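Local coordinates for probable succinyl-CoA:3-ketoacid coenzyme A transferase subunit B (Bacillus subtilis, PDB 3CDK), which probably catalyses the transfer of coenzyme A from succinyl-CoA to a 3-oxo acid, yielding a 3-oxoacyl-CoA and succinate, at residues Lys13-Glu18 and Thr33-Glu38; Met23-Gly28 and Val45-Glu50; Asn51-Ile56 and Ala83-Ser88; Ile142-Glu147 and Lys169-Leu174; Ser155-Thr160 and Glu204-Asp209. All blocks are in the same frame, centred on the assembly; numbering follows the deposited sequence.

Contact 1. Residues Lys13-Glu18 and Thr33-Glu38; sequences KRAVQE and TLVANE
Lys13, near the last turn of helix 5-16, swings its amine toward Glu38: the chain bends at its second torsion (chi2 -46°), which leaves NZ 4.0 Å from the backbone Glu38 O. Lys13 NZ and Glu38 OE1, 4.8 Å apart, are opposite charges near each other but not in contact. Arg14 turns the other way and pairs with Glu18 four residues on, its NH2 giving a nearly straight bond of 2.6 Å to Glu18 OE2, in the guanidinium plane. Ala15 rests its CB against Val35 CG2 at 4.0 Å. This is plain packing of helix 5-16 on the helically coiled connection between strands 24-27 and 46-49, consistent with the Rossmann-like alpha/beta fold of the coenzyme A transferase family. Val16 buries most, its CG2 sliding past Val35 CG1 at 3.6 Å in the opposite direction while also facing Glu38 CB; its other methyl, CG1, lies anti to the backbone N and looks toward Glu38 O. Replacing Val16 by an alanine would probably open a gap beside Val35 CG1 and leave that methyl poorly covered. At Glu18 the carboxylate meets Arg14 on its anti side, and Arg141 and Arg173 join the same salt-bridge cluster.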
# COMPACT_ATOMS: atom_id res chain seq x y z
N LYS B 13 -19.69 -30.60 -1.15
CA LYS B 13 -18.80 -31.68 -0.75
C LYS B 13 -17.68 -31.87 -1.78
O LYS B 13 -16.53 -32.16 -1.42
CB LYS B 13 -19.59 -32.97 -0.53
CG LYS B 13 -19.21 -33.73 0.76
CD LYS B 13 -17.67 -33.87 0.99
CE LYS B 13 -17.33 -34.39 2.40
NZ LYS B 13 -15.97 -33.94 2.91
N ARG B 14 -18.00 -31.69 -3.06
CA ARG B 14 -16.99 -31.81 -4.09
C ARG B 14 -15.97 -30.67 -4.03
O ARG B 14 -14.77 -30.90 -4.24
CB ARG B 14 -17.65 -31.87 -5.46
CG ARG B 14 -16.67 -32.03 -6.63
CD ARG B 14 -15.65 -33.19 -6.45
NE ARG B 14 -14.72 -33.19 -7.58
CZ ARG B 14 -13.75 -32.29 -7.75
NH1 ARG B 14 -12.97 -32.37 -8.82
NH2 ARG B 14 -13.54 -31.31 -6.86
N ALA B 15 -16.45 -29.46 -3.73
CA ALA B 15 -15.57 -28.30 -3.62
C ALA B 15 -14.52 -28.45 -2.51
O ALA B 15 -13.35 -28.17 -2.74
CB ALA B 15 -16.40 -27.00 -3.43
N VAL B 16 -14.94 -28.93 -1.33
CA VAL B 16 -14.02 -29.14 -0.20
C VAL B 16 -12.68 -29.79 -0.62
O VAL B 16 -11.60 -29.41 -0.17
CB VAL B 16 -14.66 -30.01 0.92
CG1 VAL B 16 -13.67 -30.26 2.02
CG2 VAL B 16 -15.84 -29.33 1.50
N GLN B 17 -12.77 -30.78 -1.50
CA GLN B 17 -11.62 -31.45 -2.08
C GLN B 17 -10.61 -30.56 -2.80
O GLN B 17 -9.55 -31.02 -3.19
CB GLN B 17 -12.10 -32.52 -3.05
CG GLN B 17 -13.18 -33.42 -2.50
CD GLN B 17 -13.58 -34.48 -3.50
OE1 GLN B 17 -12.86 -34.75 -4.46
NE2 GLN B 17 -14.75 -35.09 -3.28
N GLU B 18 -10.94 -29.28 -2.98
CA GLU B 18 -10.01 -28.39 -3.65
C GLU B 18 -9.01 -27.77 -2.66
O GLU B 18 -7.92 -27.31 -3.06
CB GLU B 18 -10.74 -27.32 -4.46
CG GLU B 18 -11.75 -27.84 -5.50
CD GLU B 18 -11.11 -28.55 -6.70
OE1 GLU B 18 -10.29 -27.92 -7.39
OE2 GLU B 18 -11.46 -29.73 -6.96
N THR B 33 -19.32 -20.18 1.06
CA THR B 33 -19.00 -20.03 2.49
C THR B 33 -19.36 -21.30 3.27
O THR B 33 -18.81 -21.54 4.33
CB THR B 33 -19.67 -18.79 3.15
OG1 THR B 33 -21.08 -18.91 3.02
CG2 THR B 33 -19.21 -17.49 2.47
N LEU B 34 -20.26 -22.12 2.72
CA LEU B 34 -20.63 -23.39 3.33
C LEU B 34 -19.47 -24.39 3.41
O LEU B 34 -19.36 -25.13 4.37
CB LEU B 34 -21.86 -24.00 2.63
CG LEU B 34 -23.24 -23.80 3.29
CD1 LEU B 34 -23.28 -22.71 4.34
CD2 LEU B 34 -24.32 -23.54 2.25
N VAL B 35 -18.60 -24.34 2.41
CA VAL B 35 -17.44 -25.24 2.27
C VAL B 35 -16.55 -25.30 3.53
O VAL B 35 -15.97 -26.34 3.81
CB VAL B 35 -16.59 -24.87 0.99
CG1 VAL B 35 -15.41 -25.80 0.79
CG2 VAL B 35 -17.48 -24.85 -0.28
N ALA B 36 -16.46 -24.20 4.28
CA ALA B 36 -15.56 -24.09 5.44
C ALA B 36 -15.84 -25.09 6.56
O ALA B 36 -14.90 -25.59 7.17
CB ALA B 36 -15.55 -22.69 5.98
N ASN B 37 -17.13 -25.35 6.81
CA ASN B 37 -17.58 -26.34 7.79
C ASN B 37 -16.94 -27.68 7.56
O ASN B 37 -16.36 -28.28 8.47
CB ASN B 37 -19.10 -26.55 7.70
CG ASN B 37 -19.89 -25.35 8.18
OD1 ASN B 37 -19.62 -24.80 9.25
ND2 ASN B 37 -20.87 -24.94 7.38
N GLU B 38 -17.05 -28.14 6.31
CA GLU B 38 -16.69 -29.50 5.96
C GLU B 38 -15.24 -29.63 5.46
O GLU B 38 -14.90 -30.50 4.66
CB GLU B 38 -17.78 -30.19 5.10
CG GLU B 38 -19.07 -30.61 5.90
CD GLU B 38 -18.88 -31.76 6.95
OE1 GLU B 38 -17.75 -32.31 7.09
OE2 GLU B 38 -19.87 -32.13 7.64

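Contact 2. Residues Met23-Gly28 and Val45-Glu50; sequences MNVNLG and VMLQSE
Val25 drops into the hollow between Val45 and Leu47: the two valine side chains cross at about a right angle, while Val25 CB is met by Leu47 CD1 at 3.7 Å. The branched end of Leu47 in turn leans on Leu27 CD2, a looser fit at 4.2 Å through its CG. Asn24 and Met46 project together from the other face, side by side, with OD1 of Asn24 against CB of Met46. Parallel backbone bonds set this register, Val25 N to Met46 O at 3.0 Å and Val25 O from Gln48 N at 2.7 Å. Beyond them Asn26, its CG anti to the backbone N (chi1 -179°), sends ND2 to Gln48 OE1 at 3.1 Å, the two amide planes 58° apart, and makes a weak, straight bond to OE1 of Glu50, the predicted catalytic glutamate just after strand 46-49. Strand 102-105 flanks 24-27, strand 53-57 flanks 46-49, and helix 88-96 packs on Gln48 and Glu50.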
# COMPACT_ATOMS: atom_id res chain seq x y z
N MET B 23 -2.80 -24.12 2.11
CA MET B 23 -3.40 -23.07 1.27
C MET B 23 -3.89 -21.85 2.03
O MET B 23 -4.36 -21.93 3.16
CB MET B 23 -4.58 -23.63 0.48
CG MET B 23 -4.20 -24.43 -0.72
SD MET B 23 -5.61 -24.70 -1.81
CE MET B 23 -4.75 -25.11 -3.35
N ASN B 24 -3.79 -20.70 1.39
CA ASN B 24 -4.57 -19.57 1.80
C ASN B 24 -5.68 -19.52 0.75
O ASN B 24 -5.41 -19.67 -0.47
CB ASN B 24 -3.73 -18.29 1.84
CG ASN B 24 -2.50 -18.40 2.79
OD1 ASN B 24 -2.61 -18.18 4.00
ND2 ASN B 24 -1.35 -18.71 2.24
N VAL B 25 -6.92 -19.35 1.23
CA VAL B 25 -8.14 -19.55 0.43
C VAL B 25 -9.12 -18.42 0.70
O VAL B 25 -9.26 -17.98 1.84
CB VAL B 25 -8.87 -20.89 0.81
CG1 VAL B 25 -10.03 -21.22 -0.17
CG2 VAL B 25 -7.89 -22.06 0.93
N ASN B 26 -9.80 -17.99 -0.34
CA ASN B 26 -10.91 -17.05 -0.17
C ASN B 26 -12.17 -17.71 -0.67
O ASN B 26 -12.22 -18.21 -1.81
CB ASN B 26 -10.63 -15.72 -0.90
CG ASN B 26 -11.74 -14.72 -0.74
OD1 ASN B 26 -12.85 -14.92 -1.25
ND2 ASN B 26 -11.46 -13.61 -0.04
N LEU B 27 -13.16 -17.76 0.22
CA LEU B 27 -14.49 -18.25 -0.11
C LEU B 27 -15.43 -17.09 -0.30
O LEU B 27 -15.54 -16.25 0.57
CB LEU B 27 -15.02 -19.14 1.01
CG LEU B 27 -14.74 -20.64 1.02
CD1 LEU B 27 -13.58 -21.06 0.14
CD2 LEU B 27 -14.50 -21.04 2.45
N GLY B 28 -16.10 -17.05 -1.43
CA GLY B 28 -16.95 -15.93 -1.77
C GLY B 28 -18.30 -16.06 -1.12
O GLY B 28 -18.65 -17.10 -0.54
N VAL B 45 -5.29 -24.58 6.90
CA VAL B 45 -5.45 -23.62 5.88
C VAL B 45 -5.75 -22.28 6.55
O VAL B 45 -6.01 -22.26 7.76
CB VAL B 45 -6.62 -24.06 4.98
CG1 VAL B 45 -7.96 -23.49 5.48
CG2 VAL B 45 -6.37 -23.64 3.57
N MET B 46 -5.72 -21.18 5.82
CA MET B 46 -6.23 -19.93 6.38
C MET B 46 -7.23 -19.31 5.43
O MET B 46 -6.91 -19.14 4.26
CB MET B 46 -5.10 -18.97 6.73
CG MET B 46 -4.13 -19.47 7.81
SD MET B 46 -4.58 -19.12 9.53
CE MET B 46 -4.13 -17.40 9.72
N LEU B 47 -8.44 -19.01 5.89
CA LEU B 47 -9.38 -18.33 5.01
C LEU B 47 -9.22 -16.80 5.08
O LEU B 47 -9.21 -16.21 6.17
CB LEU B 47 -10.82 -18.76 5.31
CG LEU B 47 -11.35 -20.21 5.12
CD1 LEU B 47 -10.58 -21.06 4.07
CD2 LEU B 47 -11.46 -20.96 6.44
N GLN B 48 -9.09 -16.18 3.91
CA GLN B 48 -8.92 -14.73 3.81
C GLN B 48 -10.25 -14.06 3.61
O GLN B 48 -11.06 -14.49 2.79
CB GLN B 48 -7.95 -14.34 2.69
CG GLN B 48 -7.39 -12.93 2.79
CD GLN B 48 -8.05 -11.94 1.82
OE1 GLN B 48 -9.18 -12.15 1.43
NE2 GLN B 48 -7.35 -10.88 1.45
N SER B 49 -10.48 -13.04 4.42
CA SER B 49 -11.64 -12.20 4.32
C SER B 49 -11.14 -10.82 3.91
O SER B 49 -10.30 -10.19 4.61
CB SER B 49 -12.39 -12.11 5.64
OG SER B 49 -13.68 -11.53 5.43
N GLU B 50 -11.72 -10.35 2.80
CA GLU B 50 -11.15 -9.31 2.00
C GLU B 50 -11.34 -7.94 2.60
O GLU B 50 -10.79 -6.94 2.12
CB GLU B 50 -11.75 -9.39 0.61
CG GLU B 50 -13.12 -8.89 0.52
CD GLU B 50 -14.04 -9.93 -0.01
OE1 GLU B 50 -13.85 -11.11 0.40
OE2 GLU B 50 -14.96 -9.55 -0.81

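Contact 3. Residues Asn51-Ile56 and Ala83-Ser88; sequences NGLLGI and ASYFDS
Leu54 and Ser84 form a hydrogen-bonded antiparallel pair, Leu54 N reaching Ser84 O at 2.9 Å and Ser84 N returning to Leu54 O at 3.0 Å. Next to it Leu53 and Tyr85 face each other as a non-hydrogen-bonded pair, with Leu53 CB beside Tyr85 CE1 and the methyl Leu53 CD1 3.7 Å from Ala83 CB. Gly52 O lies at the edge of the Tyr85 ring, near its plane, and takes a weak bond from Phe86 N. The Phe86 ring, its CG set between the backbone N and the carbonyl carbon (chi1 36°), turns back over the other strand: Gly52 C sits 3.8 Å above one face toward the rim, while Leu54 CB comes in the ring plane at the edge, 3.8 Å from CE2. A side chain at Gly52 would run into Phe86 O; Gly52 and Leu53 both face Ser49, a G1 beta bulge. One water donates to both Asn51 O and Phe86 O, bridging the two segments. Further out, Tyr85 OH binds Glu79, and Asp87, at the N-cap of helix 88-96, takes a weak bond from Glu90 N. The antiparallel ladder begins with the Asn-Gly that ends the family's Ser-Glu-Asn-Gly motif, right after Glu50, the predicted active-site residue; strand 46-49 borders strand 53-57, helix 88-96 touches Phe86 through Ser91 and Met94, and two other subunits cover further sides.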
# COMPACT_ATOMS: atom_id res chain seq x y z
N ASN B 51 -12.17 -7.89 3.64
CA ASN B 51 -12.34 -6.70 4.41
C ASN B 51 -11.18 -6.58 5.39
O ASN B 51 -11.05 -5.57 6.09
CB ASN B 51 -13.71 -6.68 5.09
CG ASN B 51 -14.05 -8.00 5.81
OD1 ASN B 51 -14.73 -7.98 6.82
ND2 ASN B 51 -13.61 -9.15 5.28
N GLY B 52 -10.30 -7.58 5.41
CA GLY B 52 -8.98 -7.37 6.05
C GLY B 52 -8.68 -8.31 7.20
O GLY B 52 -8.27 -7.89 8.29
N LEU B 53 -8.88 -9.60 6.96
CA LEU B 53 -8.48 -10.56 7.92
C LEU B 53 -8.02 -11.78 7.19
O LEU B 53 -8.72 -12.27 6.29
CB LEU B 53 -9.61 -10.89 8.88
CG LEU B 53 -9.67 -12.31 9.47
CD1 LEU B 53 -8.71 -12.59 10.68
CD2 LEU B 53 -11.13 -12.59 9.81
N LEU B 54 -6.82 -12.24 7.56
CA LEU B 54 -6.37 -13.57 7.21
C LEU B 54 -6.52 -14.47 8.46
O LEU B 54 -5.79 -14.32 9.46
CB LEU B 54 -4.94 -13.55 6.65
CG LEU B 54 -4.34 -14.93 6.30
CD1 LEU B 54 -5.18 -15.63 5.24
CD2 LEU B 54 -2.87 -14.90 5.86
N GLY B 55 -7.50 -15.37 8.43
CA GLY B 55 -7.76 -16.26 9.52
C GLY B 55 -9.18 -16.30 10.05
O GLY B 55 -9.36 -16.41 11.26
N ILE B 56 -10.18 -16.22 9.17
CA ILE B 56 -11.57 -16.50 9.54
C ILE B 56 -11.75 -17.77 10.40
O ILE B 56 -11.16 -18.83 10.12
CB ILE B 56 -12.47 -16.68 8.30
CG1 ILE B 56 -12.36 -15.47 7.37
CG2 ILE B 56 -13.93 -16.85 8.73
CD1 ILE B 56 -12.96 -15.65 5.99
N ALA B 83 -4.09 -15.49 13.23
CA ALA B 83 -4.74 -14.50 12.37
C ALA B 83 -3.99 -13.18 12.29
O ALA B 83 -3.09 -12.90 13.10
CB ALA B 83 -6.17 -14.24 12.87
N SER B 84 -4.37 -12.37 11.32
CA SER B 84 -3.84 -11.03 11.21
C SER B 84 -4.82 -10.14 10.47
O SER B 84 -5.56 -10.62 9.58
CB SER B 84 -2.51 -11.02 10.46
OG SER B 84 -2.63 -11.78 9.29
N TYR B 85 -4.81 -8.85 10.86
CA TYR B 85 -5.63 -7.80 10.26
C TYR B 85 -4.81 -6.78 9.48
O TYR B 85 -3.64 -6.59 9.74
CB TYR B 85 -6.40 -7.08 11.36
CG TYR B 85 -7.40 -7.96 12.09
CD1 TYR B 85 -8.63 -8.29 11.52
CD2 TYR B 85 -7.10 -8.46 13.34
CE1 TYR B 85 -9.55 -9.09 12.20
CE2 TYR B 85 -8.00 -9.26 14.02
CZ TYR B 85 -9.22 -9.57 13.45
OH TYR B 85 -10.10 -10.38 14.15
N PHE B 86 -5.44 -6.13 8.50
CA PHE B 86 -4.75 -5.26 7.57
C PHE B 86 -5.79 -4.43 6.88
O PHE B 86 -6.97 -4.72 7.02
CB PHE B 86 -3.91 -6.05 6.56
CG PHE B 86 -4.52 -7.35 6.10
CD1 PHE B 86 -5.37 -7.39 5.02
CD2 PHE B 86 -4.19 -8.56 6.74
CE1 PHE B 86 -5.93 -8.61 4.61
CE2 PHE B 86 -4.73 -9.76 6.33
CZ PHE B 86 -5.59 -9.80 5.28
N ASP B 87 -5.40 -3.38 6.17
CA ASP B 87 -6.42 -2.55 5.52
C ASP B 87 -6.82 -3.08 4.15
O ASP B 87 -6.31 -4.11 3.68
CB ASP B 87 -6.07 -1.05 5.50
CG ASP B 87 -4.63 -0.77 5.07
OD1 ASP B 87 -4.30 -0.92 3.87
OD2 ASP B 87 -3.81 -0.39 5.96
N SER B 88 -7.78 -2.40 3.53
CA SER B 88 -8.40 -2.90 2.32
C SER B 88 -7.43 -2.93 1.15
O SER B 88 -7.45 -3.85 0.32
CB SER B 88 -9.64 -2.08 2.03
OG SER B 88 -10.61 -2.29 3.04
O HOH W 1 -9.53 -4.42 8.01

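Contact 4. Residues Ile142-Glu147 and Lys169-Leu174; sequences IVVIME and KVVHRL
Val144 is the apolar centre, with one methyl for each partner: CG2 crosses Val171 CG2 at about a right angle, 3.9 Å away, and CG1 meets Leu174 CD1 at the same distance. Ile142, the residue most covered here, sets CB and CG1 against Val170 O and the His172 ring and CG2 against Val171 CA. Met146 CB extends the patch along Leu174, and Leu116 of strand 116-117 and Phe183 of strand 179-184 close over it. On the other face of the sheet Val143 CG2 lies alongside Arg173 CB, both side chains pointing the same way, before the arginine carries its guanidinium off to Asp182. Between these faces run parallel strand bonds, Val144 N to Arg173 O at 3.1 Å and Arg173 N to Ile142 O, which also accepts from His172 N at 2.9 Å, this second donor tilted 24° from the carbonyl plane. At the polar edge His172 presents ND1 to Ile142 N, 2.7 Å away and near the ring plane. The torsion that sets CG anti to the carbonyl carbon (chi1 -61°) turns the imidazole back to the start of strand 141-145. A leucine in place of His172 is likely to leave Ile142 N without its acceptor just where the ladder begins. Because ND1 accepts, the ring is probably a neutral imidazole protonated on NE2, a side-chain acceptor that extends the hydrogen bonding at the start of the ladder.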
# COMPACT_ATOMS: atom_id res chain seq x y z
N ILE B 142 -9.10 -20.76 -9.77
CA ILE B 142 -10.47 -20.24 -9.75
C ILE B 142 -11.45 -21.38 -9.89
O ILE B 142 -11.44 -22.14 -10.90
CB ILE B 142 -10.74 -19.20 -10.88
CG1 ILE B 142 -9.74 -18.04 -10.81
CG2 ILE B 142 -12.21 -18.68 -10.79
CD1 ILE B 142 -9.73 -17.38 -9.43
N VAL B 143 -12.30 -21.52 -8.88
CA VAL B 143 -13.27 -22.60 -8.87
C VAL B 143 -14.63 -22.00 -8.59
O VAL B 143 -14.79 -21.17 -7.64
CB VAL B 143 -12.91 -23.66 -7.82
CG1 VAL B 143 -14.11 -24.53 -7.49
CG2 VAL B 143 -11.77 -24.53 -8.32
N VAL B 144 -15.58 -22.42 -9.41
CA VAL B 144 -16.97 -21.98 -9.33
C VAL B 144 -17.89 -23.16 -9.02
O VAL B 144 -17.76 -24.25 -9.64
CB VAL B 144 -17.39 -21.33 -10.65
CG1 VAL B 144 -18.85 -21.09 -10.70
CG2 VAL B 144 -16.69 -20.02 -10.80
N ILE B 145 -18.78 -22.97 -8.05
CA ILE B 145 -19.81 -23.97 -7.82
C ILE B 145 -21.13 -23.37 -8.11
O ILE B 145 -21.44 -22.32 -7.56
CB ILE B 145 -19.86 -24.48 -6.39
CG1 ILE B 145 -19.72 -23.30 -5.40
CG2 ILE B 145 -18.82 -25.58 -6.19
CD1 ILE B 145 -19.62 -23.74 -3.93
N MET B 146 -21.90 -24.03 -8.97
CA MET B 146 -23.13 -23.48 -9.49
C MET B 146 -24.12 -24.59 -9.88
O MET B 146 -23.72 -25.62 -10.42
CB MET B 146 -22.80 -22.63 -10.71
CG MET B 146 -23.95 -21.81 -11.27
SD MET B 146 -23.35 -20.84 -12.68
CE MET B 146 -23.04 -22.10 -13.93
N GLU B 147 -25.41 -24.37 -9.58
CA GLU B 147 -26.46 -25.25 -10.06
C GLU B 147 -26.40 -25.21 -11.58
O GLU B 147 -26.19 -24.15 -12.18
CB GLU B 147 -27.85 -24.86 -9.52
CG GLU B 147 -28.51 -25.99 -8.73
CD GLU B 147 -29.96 -26.31 -9.14
OE1 GLU B 147 -30.87 -25.68 -8.56
OE2 GLU B 147 -30.18 -27.21 -10.00
N LYS B 169 -12.57 -15.38 -19.27
CA LYS B 169 -11.65 -16.52 -19.29
C LYS B 169 -10.94 -16.72 -17.94
O LYS B 169 -9.71 -16.81 -17.91
CB LYS B 169 -10.59 -16.34 -20.37
CG LYS B 169 -11.05 -16.69 -21.78
CD LYS B 169 -9.93 -16.53 -22.81
CE LYS B 169 -10.54 -16.02 -24.11
NZ LYS B 169 -9.54 -15.62 -25.15
N VAL B 170 -11.69 -16.82 -16.85
CA VAL B 170 -11.10 -16.86 -15.52
C VAL B 170 -11.23 -18.21 -14.78
O VAL B 170 -10.41 -18.55 -13.94
CB VAL B 170 -11.62 -15.67 -14.66
CG1 VAL B 170 -11.11 -14.33 -15.25
CG2 VAL B 170 -13.13 -15.67 -14.61
N VAL B 171 -12.23 -19.00 -15.15
CA VAL B 171 -12.60 -20.19 -14.39
C VAL B 171 -11.66 -21.30 -14.75
O VAL B 171 -11.52 -21.60 -15.93
CB VAL B 171 -14.07 -20.57 -14.70
CG1 VAL B 171 -14.49 -21.83 -14.00
CG2 VAL B 171 -14.98 -19.39 -14.28
N HIS B 172 -10.99 -21.88 -13.75
CA HIS B 172 -10.16 -23.06 -13.99
C HIS B 172 -10.98 -24.34 -13.90
O HIS B 172 -10.78 -25.28 -14.68
CB HIS B 172 -8.98 -23.13 -13.02
CG HIS B 172 -8.03 -21.97 -13.12
ND1 HIS B 172 -8.03 -20.94 -12.21
CD2 HIS B 172 -7.08 -21.68 -14.03
CE1 HIS B 172 -7.10 -20.05 -12.55
NE2 HIS B 172 -6.51 -20.48 -13.65
N ARG B 173 -11.92 -24.39 -12.95
CA ARG B 173 -12.72 -25.59 -12.76
C ARG B 173 -14.14 -25.19 -12.41
O ARG B 173 -14.33 -24.31 -11.58
CB ARG B 173 -12.11 -26.45 -11.64
CG ARG B 173 -13.01 -27.57 -11.18
CD ARG B 173 -12.25 -28.70 -10.52
NE ARG B 173 -11.42 -29.45 -11.46
CZ ARG B 173 -10.51 -30.35 -11.09
NH1 ARG B 173 -10.31 -30.61 -9.82
NH2 ARG B 173 -9.80 -30.99 -12.01
N LEU B 174 -15.13 -25.83 -13.04
CA LEU B 174 -16.52 -25.60 -12.68
C LEU B 174 -17.09 -26.85 -12.05
O LEU B 174 -16.99 -27.94 -12.63
CB LEU B 174 -17.35 -25.21 -13.91
CG LEU B 174 -18.88 -25.31 -13.81
CD1 LEU B 174 -19.49 -24.39 -12.74
CD2 LEU B 174 -19.52 -25.03 -15.17

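Contact 5. Residues Ser155-Thr160 and Glu204-Asp209; sequences SKVKKT and EKTEAD
Lys158 and Glu207 come together through two bent chains: the lysine bends at its third and fourth torsions, and the glutamate, its CG anti to the carbonyl carbon (chi1 -46°), bends again at chi2. The two then lie side by side, pointing the same way, and Lys158 NZ meets Glu207 OE2 in a 2.7 Å salt bridge. Beside this pair the backbone does the fastening. Val157 O accepts twice, from Glu207 N and from Ala208 N, each at 2.8 Å; Glu207 N lies almost in line with the carbonyl though its N-H points off at 135°, while the Ala208 bond is straighter at the hydrogen (162°) but its donor is well out of the carbonyl plane. Ser155 OG takes a bond of 3.2 Å from Val157 N, making an ST turn, and a weak one from Glu207 N, so the same hydroxyl reaches across to the other segment. A small apolar patch accompanies these bonds: Val157 CG1 touches Thr206 CG2 at 3.8 Å and Ala208 CB at 4.0 Å. Farther along, Lys159 NZ and Asp209 OD1 are 4.2 Å apart, too far for a salt bridge. Segment 204-209 leaves helix 199-204 on its way to strand 211-212, while strand 157-158 pairs with strand 109-111; Met188 of strand 187-193 packs against both Val157 and Ala208.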
# COMPACT_ATOMS: atom_id res chain seq x y z
N SER B 155 -30.32 -23.91 -19.11
CA SER B 155 -28.99 -24.19 -18.58
C SER B 155 -28.19 -22.91 -18.27
O SER B 155 -28.39 -21.87 -18.89
CB SER B 155 -28.23 -25.14 -19.50
OG SER B 155 -27.04 -24.59 -20.03
N LYS B 156 -27.29 -23.00 -17.30
CA LYS B 156 -26.44 -21.88 -16.95
C LYS B 156 -25.02 -22.05 -17.55
O LYS B 156 -24.14 -21.23 -17.33
CB LYS B 156 -26.36 -21.77 -15.43
CG LYS B 156 -27.68 -21.44 -14.77
CD LYS B 156 -27.81 -22.14 -13.44
CE LYS B 156 -28.31 -21.21 -12.35
NZ LYS B 156 -27.23 -20.42 -11.72
N VAL B 157 -24.81 -23.13 -18.30
CA VAL B 157 -23.50 -23.43 -18.86
C VAL B 157 -23.54 -23.20 -20.36
O VAL B 157 -24.01 -24.05 -21.11
CB VAL B 157 -23.06 -24.89 -18.55
CG1 VAL B 157 -21.59 -25.05 -18.80
CG2 VAL B 157 -23.40 -25.25 -17.10
N LYS B 158 -23.03 -22.05 -20.78
CA LYS B 158 -23.38 -21.52 -22.10
C LYS B 158 -22.20 -21.30 -23.00
O LYS B 158 -21.07 -21.23 -22.53
CB LYS B 158 -24.09 -20.18 -21.94
CG LYS B 158 -24.46 -19.82 -20.54
CD LYS B 158 -25.69 -18.96 -20.58
CE LYS B 158 -26.88 -19.83 -20.86
NZ LYS B 158 -27.77 -19.18 -21.84
N LYS B 159 -22.48 -21.17 -24.30
CA LYS B 159 -21.49 -20.78 -25.30
C LYS B 159 -20.99 -19.42 -24.93
O LYS B 159 -19.82 -19.22 -24.72
CB LYS B 159 -22.09 -20.68 -26.70
CG LYS B 159 -22.26 -21.98 -27.40
CD LYS B 159 -21.85 -21.91 -28.87
CE LYS B 159 -21.59 -23.31 -29.36
NZ LYS B 159 -22.19 -23.56 -30.72
N THR B 160 -21.91 -18.49 -24.84
CA THR B 160 -21.56 -17.13 -24.54
C THR B 160 -22.47 -16.63 -23.40
O THR B 160 -23.63 -17.01 -23.33
CB THR B 160 -21.62 -16.26 -25.81
OG1 THR B 160 -21.65 -14.89 -25.44
CG2 THR B 160 -22.84 -16.54 -26.65
N GLU B 204 -27.47 -32.91 -23.10
CA GLU B 204 -28.84 -32.42 -23.07
C GLU B 204 -28.93 -31.17 -22.20
O GLU B 204 -29.63 -30.21 -22.53
CB GLU B 204 -29.81 -33.49 -22.58
CG GLU B 204 -30.15 -34.54 -23.65
CD GLU B 204 -30.79 -35.85 -23.11
OE1 GLU B 204 -30.86 -36.03 -21.87
OE2 GLU B 204 -31.21 -36.69 -23.93
N LYS B 205 -28.19 -31.15 -21.10
CA LYS B 205 -28.37 -30.07 -20.16
C LYS B 205 -27.38 -28.90 -20.29
O LYS B 205 -27.36 -28.04 -19.42
CB LYS B 205 -28.44 -30.62 -18.74
CG LYS B 205 -29.78 -31.26 -18.44
CD LYS B 205 -29.94 -31.69 -17.00
CE LYS B 205 -31.21 -32.48 -16.85
NZ LYS B 205 -31.26 -33.07 -15.50
N THR B 206 -26.58 -28.86 -21.35
CA THR B 206 -25.51 -27.87 -21.49
C THR B 206 -25.54 -27.15 -22.83
O THR B 206 -25.67 -27.79 -23.87
CB THR B 206 -24.14 -28.50 -21.30
OG1 THR B 206 -24.09 -29.11 -20.01
CG2 THR B 206 -23.05 -27.47 -21.39
N GLU B 207 -25.42 -25.83 -22.79
CA GLU B 207 -25.44 -25.05 -24.02
C GLU B 207 -24.03 -24.88 -24.54
O GLU B 207 -23.81 -24.83 -25.75
CB GLU B 207 -26.04 -23.68 -23.78
CG GLU B 207 -27.32 -23.69 -22.96
CD GLU B 207 -28.37 -22.71 -23.49
OE1 GLU B 207 -29.34 -23.23 -24.12
OE2 GLU B 207 -28.22 -21.46 -23.29
N ALA B 208 -23.08 -24.78 -23.62
CA ALA B 208 -21.66 -24.77 -23.96
C ALA B 208 -21.21 -25.99 -24.78
O ALA B 208 -21.82 -27.06 -24.72
CB ALA B 208 -20.86 -24.70 -22.70
N ASP B 209 -20.14 -25.80 -25.56
CA ASP B 209 -19.35 -26.86 -26.20
C ASP B 209 -18.22 -27.33 -25.31
O ASP B 209 -17.45 -26.51 -24.76
CB ASP B 209 -18.67 -26.33 -27.46
CG ASP B 209 -19.49 -26.51 -28.69
OD1 ASP B 209 -20.68 -26.86 -28.57
OD2 ASP B 209 -18.92 -26.31 -29.79

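In the fold
Contacts 1, 3 and 4 are buried, whereas contacts 2 and 5 are partly exposed. Contacts 2, 3 and 4 belong to the same large mixed sheet: 2 and 3 share a border through Leu47 O, probably hydrogen-bonded to Gly55 N, and sit with the predicted catalytic glutamate, while contact 4 lies farther along, about 16 Å from contact 2 between centres. Contact 1 brings helix 5-16 to that sheet and reaches contact 4 through the Glu18-Arg173 salt bridge and Ala15 on Ile145. Contact 5 continues from contact 4 by Lys156 and Val157, but on the opposite side of the chain's centre from 2 and 3. Accordingly, backbone ladders dominate 2 to 4, methyl packing dominates 1, and charge pairing is most prominent across contact 5.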